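Local coordinates for protein naphthalene dioxygenase small subunit (Rhodococcus sp., PDB 2B1X) that forms the small, beta subunit of a Rieske non-heme iron naphthalene 1,2-dioxygenase and probably serves its oxidoreductase activity mainly as a structural partner, at residues B[19-22]-B[23-27]; B[32-35]-B[36-40]. One frame throughout, in Å; residues are numbered along the deposited sequence.

Contact 1 of 2, residues B[19-22]-B[23-27]; sequences LYME and AELLD
E22 and L26, one helical turn apart, run out alongside each other from one flank of helix 10-27. The L26 methyl CD2 sits 3.6 Å from the backbone O of E22 and 3.8 Å from its OE2, so the aliphatic branch lines one side of a buried carboxylate. Five successive i to i+4 bonds hold the backbone here. A23 N reaches L19 O at 3.0 Å, nearly straight at 172°; E24 N, L25 N and L26 N go in turn to the carbonyls of Y20, M21 and E22, and D27 N to that of A23.

The side-chain acceptors look elsewhere. E22 OE2 accepts a hydrogen bond from W34 NE1 and forms a salt bridge with R154, which would probably favour the ionised form despite burial. E24, its CG anti to the backbone N (chi1 -179°) and the chain extended beyond, places OE1 in a salt bridge with R103 of the second subunit. A23 suits its place because a lone methyl lets H97 and V99 of strand 94-106 come close. On another flank M21 bends at chi2 and chi3, which brings SD alongside L25 CD1 at 3.9 Å, an apolar pair next to L37. The backbone N-H groups of 23-27 are thus used within the helix, while the E22 and E24 carboxylates make the tertiary and intersubunit bonds.

Contact 2 of 2, residues B[32-35]-B[36-40]; sequences REWL and ALVTE
R32 meets the following residues through its backbone: its O receives a weak bond from A36 N at 3.5 Å. Its guanidinium is directed elsewhere, to a salt bridge with E82, a use for a long, charged side chain at an exposed position. E33 O takes a second, also weak, bond from the same A36 N at 3.2 Å, which is thus shared between two carbonyls, and the small methyl of A36 fits beside E33 O.

W34 carries most of the side-chain contact. CG lies anti to the backbone N (chi1 179°), and the indole reaches V38, whose CG1 stands over one face of the six-membered ring in a CH-pi contact, 4.0 Å from the centroid and 19° off the normal. L37 meets the other end of the indole obliquely, CD1 to CD1 at 4.2 Å, the L37 chain running roughly perpendicular to the W34 side chain. The backbone O of W34 accepts L37 N at 2.8 Å.

L35 opens a type I beta turn ending at V38, closed by V38 N to L35 O at 3.3 Å. V38 CG2 also lies near that oxygen, and L35 CD1 approaches the same methyl. A broad aromatic thus suits position 34 and a beta-branched residue suits 38: backbone bonds turn the chain out of the helix, a V38 methyl packs on the indole face at the start of strand 38-39, and the polar NE1 of the same buried indole is satisfied by a hydrogen bond to E22.

In the fold
Contacts 1 and 2 follow each other along the chain, their centres 12 Å apart, and meet chiefly through W34. Its NE1 probably donates to E22 OE2 at 2.8 Å, while L26 CD1 packs on W34 CD1 at 3.5 Å; one indole thus packs on L37 and V38 of its own contact and on L26 of helix 10-27. Nearby, L37 packs on M21, and L25 CD2 lies 3.5 Å from E33 OE1. The two helices thereby pack together beside the mixed sheet of this NTF2-clan subunit, where M151 of strand 148-158 makes backbone hydrogen bonds with L37 and T39. Contact 1 also touches the second subunit, whereas no other chain touches the segments of contact 2.

Contact 1 of 2, residues B[19-22]-B[23-27]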
loop_
_atom_site.group_PDB
_atom_site.type_symbol
_atom_site.label_atom_id
_atom_site.label_comp_id
_atom_site.label_asym_id
_atom_site.label_seq_id
_atom_site.Cartn_x
_atom_site.Cartn_y
_atom_site.Cartn_z
ATOM N N LEU B 19 4.489 29.158 -13.549
ATOM C CA LEU B 19 4.213 27.740 -13.319
ATOM C C LEU B 19 3.539 27.502 -11.977
ATOM O O LEU B 19 2.646 26.648 -11.851
ATOM C CB LEU B 19 5.508 26.917 -13.392
ATOM C CG LEU B 19 6.142 26.673 -14.751
ATOM C CD1 LEU B 19 7.427 25.927 -14.585
ATOM C CD2 LEU B 19 5.177 25.869 -15.623
ATOM N N TYR B 20 3.960 28.251 -10.962
ATOM C CA TYR B 20 3.393 28.043 -9.633
ATOM C C TYR B 20 1.974 28.599 -9.586
ATOM O O TYR B 20 1.123 28.040 -8.915
ATOM C CB TYR B 20 4.267 28.665 -8.538
ATOM C CG TYR B 20 5.652 28.088 -8.397
ATOM C CD1 TYR B 20 6.626 28.790 -7.703
ATOM C CD2 TYR B 20 5.986 26.803 -8.882
ATOM C CE1 TYR B 20 7.894 28.292 -7.521
ATOM C CE2 TYR B 20 7.292 26.267 -8.692
ATOM C CZ TYR B 20 8.232 27.029 -8.011
ATOM O OH TYR B 20 9.533 26.584 -7.788
ATOM N N MET B 21 1.726 29.690 -10.300
ATOM C CA MET B 21 0.373 30.255 -10.428
ATOM C C MET B 21 -0.564 29.291 -11.176
ATOM O O MET B 21 -1.742 29.158 -10.847
ATOM C CB MET B 21 0.455 31.603 -11.145
ATOM C CG MET B 21 -0.900 32.254 -11.557
ATOM S SD MET B 21 -1.582 31.572 -13.116
ATOM C CE MET B 21 -0.417 32.209 -14.381
ATOM N N GLU B 22 -0.023 28.619 -12.185
ATOM C CA GLU B 22 -0.798 27.694 -12.981
ATOM C C GLU B 22 -1.226 26.517 -12.119
ATOM O O GLU B 22 -2.396 26.151 -12.115
ATOM C CB GLU B 22 0.024 27.181 -14.167
ATOM C CG GLU B 22 -0.816 26.405 -15.178
ATOM C CD GLU B 22 -0.098 25.208 -15.799
ATOM O OE1 GLU B 22 1.147 25.115 -15.699
ATOM O OE2 GLU B 22 -0.778 24.366 -16.434
ATOM N N ALA B 23 -0.258 25.931 -11.412
ATOM C CA ALA B 23 -0.508 24.832 -10.473
ATOM C C ALA B 23 -1.527 25.208 -9.378
ATOM O O ALA B 23 -2.406 24.419 -9.028
ATOM C CB ALA B 23 0.811 24.370 -9.835
ATOM N N GLU B 24 -1.381 26.401 -8.822
ATOM C CA GLU B 24 -2.320 26.916 -7.828
ATOM C C GLU B 24 -3.753 26.960 -8.315
ATOM O O GLU B 24 -4.666 26.558 -7.584
ATOM C CB GLU B 24 -1.897 28.312 -7.338
ATOM C CG GLU B 24 -2.812 28.897 -6.271
ATOM C CD GLU B 24 -2.479 30.331 -5.930
ATOM O OE1 GLU B 24 -1.346 30.598 -5.496
ATOM O OE2 GLU B 24 -3.351 31.212 -6.106
ATOM N N LEU B 25 -3.961 27.477 -9.526
ATOM C CA LEU B 25 -5.289 27.494 -10.140
ATOM C C LEU B 25 -5.830 26.070 -10.249
ATOM O O LEU B 25 -6.965 25.813 -9.845
ATOM C CB LEU B 25 -5.245 28.150 -11.534
ATOM C CG LEU B 25 -5.039 29.664 -11.722
ATOM C CD1 LEU B 25 -5.179 30.053 -13.206
ATOM C CD2 LEU B 25 -6.047 30.500 -10.902
ATOM N N LEU B 26 -5.022 25.145 -10.773
ATOM C CA LEU B 26 -5.480 23.753 -10.919
ATOM C C LEU B 26 -5.850 23.156 -9.555
ATOM O O LEU B 26 -6.895 22.522 -9.407
ATOM C CB LEU B 26 -4.396 22.864 -11.576
ATOM C CG LEU B 26 -4.378 22.600 -13.105
ATOM C CD1 LEU B 26 -5.547 23.190 -13.872
ATOM C CD2 LEU B 26 -3.074 23.042 -13.754
ATOM N N ASP B 27 -5.011 23.380 -8.557
ATOM C CA ASP B 27 -5.287 22.799 -7.239
ATOM C C ASP B 27 -6.479 23.477 -6.536
ATOM O O ASP B 27 -6.966 22.979 -5.545
ATOM C CB ASP B 27 -4.032 22.792 -6.352
ATOM C CG ASP B 27 -2.888 21.961 -6.956
ATOM O OD1 ASP B 27 -3.180 21.011 -7.732
ATOM O OD2 ASP B 27 -1.678 22.204 -6.723
#

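Contact 2 of 2, residues B[32-35]-B[36-40]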
loop_
_atom_site.group_PDB
_atom_site.type_symbol
_atom_site.label_atom_id
_atom_site.label_comp_id
_atom_site.label_asym_id
_atom_site.label_seq_id
_atom_site.Cartn_x
_atom_site.Cartn_y
_atom_site.Cartn_z
ATOM N N ARG B 32 -11.747 27.441 -15.393
ATOM C CA ARG B 32 -12.087 28.495 -16.343
ATOM C C ARG B 32 -10.932 29.496 -16.422
ATOM O O ARG B 32 -10.503 29.880 -17.513
ATOM C CB ARG B 32 -13.404 29.162 -15.923
ATOM C CG ARG B 32 -13.882 30.328 -16.810
ATOM C CD ARG B 32 -13.911 30.024 -18.292
ATOM N NE ARG B 32 -14.819 28.937 -18.651
ATOM C CZ ARG B 32 -14.999 28.495 -19.899
ATOM N NH1 ARG B 32 -14.343 29.064 -20.913
ATOM N NH2 ARG B 32 -15.841 27.498 -20.140
ATOM N N GLU B 33 -10.403 29.874 -15.262
ATOM C CA GLU B 33 -9.209 30.720 -15.198
ATOM C C GLU B 33 -7.997 30.075 -15.842
ATOM O O GLU B 33 -7.248 30.746 -16.521
ATOM C CB GLU B 33 -8.871 31.093 -13.756
ATOM C CG GLU B 33 -9.908 32.011 -13.134
ATOM C CD GLU B 33 -9.452 32.612 -11.816
ATOM O OE1 GLU B 33 -8.296 33.107 -11.735
ATOM O OE2 GLU B 33 -10.260 32.594 -10.857
ATOM N N TRP B 34 -7.803 28.779 -15.608
ATOM C CA TRP B 34 -6.691 28.058 -16.209
ATOM C C TRP B 34 -6.819 28.073 -17.738
ATOM O O TRP B 34 -5.825 28.255 -18.457
ATOM C CB TRP B 34 -6.628 26.621 -15.691
ATOM C CG TRP B 34 -5.508 25.834 -16.307
ATOM C CD1 TRP B 34 -4.201 25.762 -15.875
ATOM C CD2 TRP B 34 -5.581 25.039 -17.477
ATOM N NE1 TRP B 34 -3.473 24.947 -16.709
ATOM C CE2 TRP B 34 -4.293 24.493 -17.705
ATOM C CE3 TRP B 34 -6.613 24.708 -18.362
ATOM C CZ2 TRP B 34 -4.011 23.629 -18.784
ATOM C CZ3 TRP B 34 -6.321 23.862 -19.456
ATOM C CH2 TRP B 34 -5.036 23.338 -19.645
ATOM N N LEU B 35 -8.042 27.884 -18.231
ATOM C CA LEU B 35 -8.270 27.836 -19.665
ATOM C C LEU B 35 -7.791 29.118 -20.376
ATOM O O LEU B 35 -7.360 29.059 -21.518
ATOM C CB LEU B 35 -9.744 27.530 -19.968
ATOM C CG LEU B 35 -10.057 27.056 -21.395
ATOM C CD1 LEU B 35 -9.293 25.761 -21.742
ATOM C CD2 LEU B 35 -11.556 26.895 -21.601
ATOM N N ALA B 36 -7.839 30.254 -19.674
ATOM C CA ALA B 36 -7.365 31.527 -20.194
ATOM C C ALA B 36 -5.826 31.573 -20.357
ATOM O O ALA B 36 -5.307 32.467 -21.024
ATOM C CB ALA B 36 -7.855 32.686 -19.307
ATOM N N LEU B 37 -5.105 30.615 -19.762
ATOM C CA LEU B 37 -3.647 30.587 -19.894
ATOM C C LEU B 37 -3.184 29.862 -21.144
ATOM O O LEU B 37 -1.981 29.774 -21.417
ATOM C CB LEU B 37 -2.996 29.939 -18.665
ATOM C CG LEU B 37 -3.363 30.520 -17.307
ATOM C CD1 LEU B 37 -2.740 29.662 -16.189
ATOM C CD2 LEU B 37 -2.948 31.980 -17.213
ATOM N N VAL B 38 -4.122 29.333 -21.914
ATOM C CA VAL B 38 -3.699 28.527 -23.039
ATOM C C VAL B 38 -3.878 29.229 -24.348
ATOM O O VAL B 38 -4.653 30.154 -24.500
ATOM C CB VAL B 38 -4.322 27.088 -23.100
ATOM C CG1 VAL B 38 -4.208 26.376 -21.731
ATOM C CG2 VAL B 38 -5.761 27.131 -23.619
ATOM N N THR B 39 -3.129 28.738 -25.298
ATOM C CA THR B 39 -3.014 29.350 -26.574
ATOM C C THR B 39 -4.040 28.738 -27.538
ATOM O O THR B 39 -4.566 27.632 -27.320
ATOM C CB THR B 39 -1.549 29.127 -26.990
ATOM O OG1 THR B 39 -1.018 30.329 -27.556
ATOM C CG2 THR B 39 -1.413 28.029 -28.025
ATOM N N GLU B 40 -4.330 29.487 -28.591
ATOM C CA GLU B 40 -5.290 29.093 -29.617
ATOM C C GLU B 40 -4.849 27.815 -30.398
ATOM O O GLU B 40 -5.684 27.026 -30.836
ATOM C CB GLU B 40 -5.511 30.293 -30.551
ATOM C CG GLU B 40 -5.563 31.692 -29.857
ATOM C CD GLU B 40 -4.225 32.252 -29.240
ATOM O OE1 GLU B 40 -3.100 31.925 -29.681
ATOM O OE2 GLU B 40 -4.288 33.071 -28.285
#